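Local coordinates for protein HemO (Neisseria meningitidis, PDB 1J77) that binds heme and, as a member of the heme oxygenase family, probably cleaves its porphyrin ring oxidatively, at residues 40-45 with 129-134; 47-52 with 140-145. All coordinates share one frame; numbering follows the deposited sequence. Where two conformers were deposited one is given.

Contacts 1 and 2 tie one helix, 39-60, to one long loop, which runs between helices 122-129 and 149-162. Their centres lie about 12 Å apart, and they differ in chemistry: contact 1 is a packing of two tyrosine rings and a leucine near the start of the helix, whereas contact 2, further along it, is a buried polar bond. They meet where Tyr42 OH comes 4.0 Å from Leu142 CD1 and Phe45 CE2 lies 4.2 Å from His141 NE2. Distance to the heme separates them further, since the side chain of Tyr42 is about 11 Å from it and that of Gln49 about 5 Å.

Contact 1. Residues 40-45 with 129-134; sequences ENYIKF and QKLDYN
One face of the Tyr42 ring carries the rim of Tyr133, whose CD1 sits 3.6 Å above the plane and is displaced toward the ring's edge. The reverse approach is less regular, for Tyr42 CD2 comes to the Tyr133 ring obliquely, 3.5 Å from CE1 of Tyr133. The two planes are tilted by 24° and the centroids are 4.9 Å apart, so the rings are near parallel but slid so far that they barely overlap. The side chains run past each other in opposite directions, so that each hydroxyl ends near the base of the other tyrosine. A face of the Tyr133 ring also receives the carbonyl of Leu131 from within its own loop, with O lying 4.0 Å above the ring centre.

On the loop side a type I turn runs from Gln129 to Asp132, and Asp132, the first residue to leave helical phi/psi, has positive phi (77°) in a Schellman motif with two bonds back into the last turn; one of them runs 2.9 Å from Asp132 N to Gln129 O. This reversal presents Leu131 and Tyr133 on the side that faces helix 39-60. Leu131 joins the apolar patch through its CD1 methyl, 4.4 Å from Tyr42 CB and oblique to the ring.

The first side-chain bond of Tyr42 already points toward the loop, and with CG anti to the backbone N (chi1 -172°) the ring comes to lie beside Tyr133. Its far end is fixed by a polar partner beyond the turn: the hydroxyl is hydrogen-bonded to the carbonyl O of Gly138. Phe36, Ala128 and Ala139 also pack on this buried side chain, while Tyr133, partly exposed, touches Leu88 as well.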
loop_
_atom_site.group_PDB
_atom_site.type_symbol
_atom_site.label_atom_id
_atom_site.label_comp_id
_atom_site.label_asym_id
_atom_site.label_seq_id
_atom_site.Cartn_x
_atom_site.Cartn_y
_atom_site.Cartn_z
ATOM N N GLU A 40 -18.479 9.300 4.709
ATOM C CA GLU A 40 -18.909 7.996 4.245
ATOM C C GLU A 40 -17.914 7.411 3.223
ATOM O O GLU A 40 -17.473 6.280 3.330
ATOM C CB GLU A 40 -20.295 8.106 3.620
ATOM C CG GLU A 40 -20.785 6.831 2.966
ATOM C CD GLU A 40 -22.103 6.973 2.219
ATOM O OE1 GLU A 40 -22.704 8.095 2.188
ATOM O OE2 GLU A 40 -22.546 5.943 1.657
ATOM N N ASN A 41 -17.543 8.206 2.238
ATOM C CA ASN A 41 -16.546 7.737 1.288
ATOM C C ASN A 41 -15.147 7.556 1.923
ATOM O O ASN A 41 -14.397 6.657 1.485
ATOM C CB ASN A 41 -16.509 8.633 0.053
ATOM C CG ASN A 41 -17.460 8.171 -1.011
ATOM O OD1 ASN A 41 -18.470 7.514 -0.747
ATOM N ND2 ASN A 41 -17.093 8.451 -2.259
ATOM N N TYR A 42 -14.778 8.378 2.893
ATOM C CA TYR A 42 -13.461 8.232 3.543
ATOM C C TYR A 42 -13.445 6.916 4.291
ATOM O O TYR A 42 -12.387 6.234 4.352
ATOM C CB TYR A 42 -13.110 9.386 4.502
ATOM C CG TYR A 42 -11.693 9.339 5.011
ATOM C CD1 TYR A 42 -10.615 9.534 4.167
ATOM C CD2 TYR A 42 -11.410 9.091 6.364
ATOM C CE1 TYR A 42 -9.313 9.517 4.635
ATOM C CE2 TYR A 42 -10.142 9.089 6.825
ATOM C CZ TYR A 42 -9.086 9.278 5.981
ATOM O OH TYR A 42 -7.808 9.196 6.440
ATOM N N ILE A 43 -14.580 6.523 4.853
ATOM C CA ILE A 43 -14.640 5.244 5.570
ATOM C C ILE A 43 -14.460 4.105 4.571
ATOM O O ILE A 43 -13.773 3.114 4.860
ATOM C CB ILE A 43 -15.948 5.145 6.410
ATOM C CG1 ILE A 43 -15.788 5.984 7.676
ATOM C CG2 ILE A 43 -16.237 3.727 6.720
ATOM C CD1 ILE A 43 -17.079 6.271 8.438
ATOM N N LYS A 44 -15.016 4.244 3.387
ATOM C CA LYS A 44 -14.801 3.241 2.340
ATOM C C LYS A 44 -13.319 3.115 2.011
ATOM O O LYS A 44 -12.797 1.996 1.818
ATOM C CB LYS A 44 -15.578 3.633 1.094
ATOM C CG LYS A 44 -16.986 4.230 1.405
ATOM C CD LYS A 44 -17.760 4.485 0.108
ATOM C CE LYS A 44 -19.194 4.839 0.327
ATOM N NZ LYS A 44 -19.965 4.408 -0.852
ATOM N N PHE A 45 -12.644 4.229 1.973
ATOM C CA PHE A 45 -11.232 4.270 1.712
ATOM C C PHE A 45 -10.484 3.577 2.841
ATOM O O PHE A 45 -9.563 2.818 2.611
ATOM C CB PHE A 45 -10.756 5.704 1.542
ATOM C CG PHE A 45 -9.320 5.826 1.298
ATOM C CD1 PHE A 45 -8.807 5.344 0.120
ATOM C CD2 PHE A 45 -8.459 6.390 2.238
ATOM C CE1 PHE A 45 -7.463 5.382 -0.112
ATOM C CE2 PHE A 45 -7.099 6.450 1.988
ATOM C CZ PHE A 45 -6.627 5.981 0.795
ATOM N N GLN A 129 -6.321 16.000 5.522
ATOM C CA GLN A 129 -6.232 17.187 6.412
ATOM C C GLN A 129 -7.303 18.226 6.143
ATOM O O GLN A 129 -7.724 18.949 7.064
ATOM C CB GLN A 129 -4.839 17.828 6.324
ATOM C CG GLN A 129 -3.795 17.052 7.101
ATOM C CD GLN A 129 -2.384 17.604 6.938
ATOM O OE1 GLN A 129 -1.700 17.311 5.956
ATOM N NE2 GLN A 129 -1.930 18.383 7.932
ATOM N N LYS A 130 -7.773 18.292 4.905
ATOM C CA LYS A 130 -8.846 19.236 4.580
ATOM C C LYS A 130 -10.120 18.836 5.323
ATOM O O LYS A 130 -10.995 19.676 5.598
ATOM C CB LYS A 130 -9.103 19.289 3.083
ATOM C CG LYS A 130 -7.903 19.726 2.243
ATOM C CD LYS A 130 -8.388 20.213 0.860
ATOM C CE LYS A 130 -7.201 20.456 -0.081
ATOM N NZ LYS A 130 -7.603 20.989 -1.429
ATOM N N LEU A 131 -10.231 17.538 5.630
ATOM C CA LEU A 131 -11.371 17.010 6.369
ATOM C C LEU A 131 -11.169 17.087 7.879
ATOM O O LEU A 131 -12.006 16.603 8.632
ATOM C CB LEU A 131 -11.618 15.554 5.989
ATOM C CG LEU A 131 -12.031 15.218 4.547
ATOM C CD1 LEU A 131 -12.268 13.696 4.325
ATOM C CD2 LEU A 131 -13.283 15.998 4.179
ATOM N N ASP A 132 -10.049 17.685 8.294
ATOM C CA ASP A 132 -9.659 17.810 9.702
ATOM C C ASP A 132 -9.109 16.498 10.238
ATOM O O ASP A 132 -8.990 16.325 11.451
ATOM C CB ASP A 132 -10.825 18.298 10.576
ATOM C CG ASP A 132 -11.230 19.721 10.265
ATOM O OD1 ASP A 132 -12.446 19.998 10.305
ATOM O OD2 ASP A 132 -10.412 20.615 9.963
ATOM N N TYR A 133 -8.813 15.550 9.349
ATOM C CA TYR A 133 -8.191 14.301 9.772
ATOM C C TYR A 133 -6.665 14.414 9.671
ATOM O O TYR A 133 -6.125 14.647 8.575
ATOM C CB TYR A 133 -8.655 13.142 8.896
ATOM C CG TYR A 133 -10.141 12.889 8.906
ATOM C CD1 TYR A 133 -10.803 12.497 7.752
ATOM C CD2 TYR A 133 -10.881 13.016 10.068
ATOM C CE1 TYR A 133 -12.177 12.264 7.750
ATOM C CE2 TYR A 133 -12.257 12.760 10.080
ATOM C CZ TYR A 133 -12.901 12.410 8.926
ATOM O OH TYR A 133 -14.270 12.171 8.965
ATOM N N ASN A 134 -5.971 14.211 10.791
ATOM C CA ASN A 134 -4.516 14.331 10.832
ATOM C C ASN A 134 -3.828 13.081 11.431
ATOM O O ASN A 134 -4.439 12.033 11.576
ATOM C CB ASN A 134 -4.148 15.557 11.653
ATOM C CG ASN A 134 -4.914 15.613 12.945
ATOM O OD1 ASN A 134 -4.837 14.702 13.756
ATOM N ND2 ASN A 134 -5.711 16.656 13.118
#

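Contact 2. Residues 47-52 with 140-145; sequences KLQSVF and RHLAPH
In the all-helical fold of heme oxygenase, a buried side-chain hydrogen bond fastens helix 39-60, close to the heme pocket, to the loop that leads toward helix 149-162. Gln49 of the helix and His141 of the loop are its two ends. The imidazole donates from NE2 to Gln49 OE1 over 3.0 Å, with a markedly bent N-H...O angle of 133°. On the amide side, the donor NE2 lies in the carbonyl plane, on a lone pair of OE1, while the oxygen sits at the edge of the imidazole, somewhat tilted from the ring plane. The two side chains cross at about a right angle, and the amide and ring planes are turned 62° against each other.

Gln49 OE1 lies off the line of the N-H, toward CD2 of His141 at 3.4 Å, which accounts for the bend in the bond. The Gln49 chain, folded at chi2, also brings its CG to 3.6 Å from His141 NE2. In His141, CG lies between the backbone N and the carbonyl carbon (chi1 85°), a cramped setting that directs the imidazole at the helix.

The second ring nitrogen, ND1, is hydrogen-bonded to OD2 of Asp84 in helix 78-87; with both nitrogens engaged, the ring is held against rotation, and Asp84 thus orients the imidazole for its bond to Gln49. One turn further along helix 39-60, Phe52 lines the ligand pocket and touches the heme. Leu142 adds packing from the loop: its CG lies 3.5 Å above one face of the His141 imidazole, offset toward the rim, and its CD2 methyl stands 4.2 Å from Gln49 OE1.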
loop_
_atom_site.group_PDB
_atom_site.type_symbol
_atom_site.label_atom_id
_atom_site.label_comp_id
_atom_site.label_asym_id
_atom_site.label_seq_id
_atom_site.Cartn_x
_atom_site.Cartn_y
_atom_site.Cartn_z
ATOM N N LYS A 47 -11.576 1.296 4.816
ATOM C CA LYS A 47 -11.874 -0.149 4.728
ATOM C C LYS A 47 -10.937 -0.824 3.701
ATOM O O LYS A 47 -10.304 -1.857 3.988
ATOM C CB LYS A 47 -13.376 -0.439 4.493
ATOM C CG LYS A 47 -14.203 -0.118 5.686
ATOM C CD LYS A 47 -15.633 -0.168 5.333
ATOM C CE LYS A 47 -16.489 0.202 6.562
ATOM N NZ LYS A 47 -17.939 0.029 6.239
ATOM N N LEU A 48 -10.803 -0.216 2.538
ATOM C CA LEU A 48 -9.917 -0.683 1.504
ATOM C C LEU A 48 -8.464 -0.744 2.022
ATOM O O LEU A 48 -7.796 -1.781 1.870
ATOM C CB LEU A 48 -10.054 0.206 0.267
ATOM C CG LEU A 48 -8.825 0.333 -0.640
ATOM C CD1 LEU A 48 -8.614 -0.986 -1.323
ATOM C CD2 LEU A 48 -9.069 1.511 -1.635
ATOM N N GLN A 49 -8.006 0.338 2.655
ATOM C CA GLN A 49 -6.671 0.392 3.214
ATOM C C GLN A 49 -6.503 -0.717 4.268
ATOM O O GLN A 49 -5.435 -1.339 4.353
ATOM C CB GLN A 49 -6.388 1.781 3.836
ATOM C CG GLN A 49 -6.357 2.954 2.863
ATOM C CD GLN A 49 -5.044 3.045 2.145
ATOM O OE1 GLN A 49 -4.182 3.883 2.480
ATOM N NE2 GLN A 49 -4.864 2.196 1.131
ATOM N N SER A 50 -7.531 -0.957 5.074
ATOM C CA SER A 50 -7.462 -2.028 6.116
ATOM C C SER A 50 -7.186 -3.397 5.539
ATOM O O SER A 50 -6.335 -4.163 6.064
ATOM C CB SER A 50 -8.767 -2.114 6.946
ATOM O OG SER A 50 -8.634 -3.139 7.924
ATOM N N VAL A 51 -7.860 -3.735 4.468
ATOM C CA VAL A 51 -7.727 -5.031 3.844
ATOM C C VAL A 51 -6.348 -5.181 3.253
ATOM O O VAL A 51 -5.673 -6.229 3.413
ATOM C CB VAL A 51 -8.803 -5.269 2.747
ATOM C CG1 VAL A 51 -8.598 -6.579 2.005
ATOM C CG2 VAL A 51 -10.152 -5.242 3.367
ATOM N N PHE A 52 -5.913 -4.175 2.523
ATOM C CA PHE A 52 -4.581 -4.252 1.933
ATOM C C PHE A 52 -3.493 -4.414 3.001
ATOM O O PHE A 52 -2.564 -5.235 2.868
ATOM C CB PHE A 52 -4.277 -3.048 1.037
ATOM C CG PHE A 52 -2.914 -3.141 0.398
ATOM C CD1 PHE A 52 -2.692 -3.993 -0.674
ATOM C CD2 PHE A 52 -1.885 -2.395 0.863
ATOM C CE1 PHE A 52 -1.422 -4.094 -1.245
ATOM C CE2 PHE A 52 -0.629 -2.507 0.269
ATOM C CZ PHE A 52 -0.438 -3.337 -0.747
ATOM N N ARG A 140 -3.822 8.754 10.777
ATOM C CA ARG A 140 -2.602 8.213 11.393
ATOM C C ARG A 140 -1.786 7.367 10.406
ATOM O O ARG A 140 -0.542 7.471 10.345
ATOM C CB ARG A 140 -3.053 7.374 12.603
ATOM C CG ARG A 140 -4.036 8.077 13.652
ATOM C CD ARG A 140 -4.755 7.077 14.562
ATOM N NE ARG A 140 -5.620 7.660 15.581
ATOM C CZ ARG A 140 -5.236 8.048 16.801
ATOM N NH1 ARG A 140 -3.989 7.963 17.188
ATOM N NH2 ARG A 140 -6.109 8.526 17.658
ATOM N N HIS A 141 -2.484 6.537 9.627
ATOM C CA HIS A 141 -1.812 5.630 8.671
ATOM C C HIS A 141 -1.144 6.313 7.494
ATOM O O HIS A 141 -0.245 5.733 6.859
ATOM C CB HIS A 141 -2.757 4.526 8.196
ATOM C CG HIS A 141 -3.635 4.911 7.053
ATOM N ND1 HIS A 141 -4.856 5.521 7.216
ATOM C CD2 HIS A 141 -3.481 4.707 5.725
ATOM C CE1 HIS A 141 -5.414 5.690 6.021
ATOM N NE2 HIS A 141 -4.592 5.218 5.105
ATOM N N LEU A 142 -1.500 7.585 7.281
ATOM C CA LEU A 142 -0.960 8.382 6.180
ATOM C C LEU A 142 0.118 9.348 6.597
ATOM O O LEU A 142 0.797 9.929 5.760
ATOM C CB LEU A 142 -2.093 9.181 5.509
ATOM C CG LEU A 142 -3.211 8.406 4.798
ATOM C CD1 LEU A 142 -4.403 9.309 4.350
ATOM C CD2 LEU A 142 -2.695 7.649 3.619
ATOM N N ALA A 143 0.310 9.489 7.902
ATOM C CA ALA A 143 1.331 10.399 8.397
ATOM C C ALA A 143 2.728 9.921 7.989
ATOM O O ALA A 143 2.981 8.711 7.782
ATOM C CB ALA A 143 1.214 10.513 9.866
ATOM N N PRO A 144 3.632 10.870 7.836
ATOM C CA PRO A 144 4.988 10.595 7.362
ATOM C C PRO A 144 5.805 9.812 8.377
ATOM O O PRO A 144 5.562 9.983 9.569
ATOM C CB PRO A 144 5.609 11.992 7.226
ATOM C CG PRO A 144 4.675 12.922 7.724
ATOM C CD PRO A 144 3.414 12.284 8.184
ATOM N N HIS A 145 6.732 8.978 7.937
ATOM C CA HIS A 145 7.611 8.286 8.898
ATOM C C HIS A 145 8.302 9.389 9.703
ATOM O O HIS A 145 8.688 10.412 9.119
ATOM C CB HIS A 145 8.634 7.418 8.170
ATOM C CG HIS A 145 9.453 6.560 9.083
ATOM N ND1 HIS A 145 10.400 7.086 9.931
ATOM C CD2 HIS A 145 9.458 5.223 9.295
ATOM C CE1 HIS A 145 10.944 6.111 10.640
ATOM N NE2 HIS A 145 10.399 4.968 10.262
#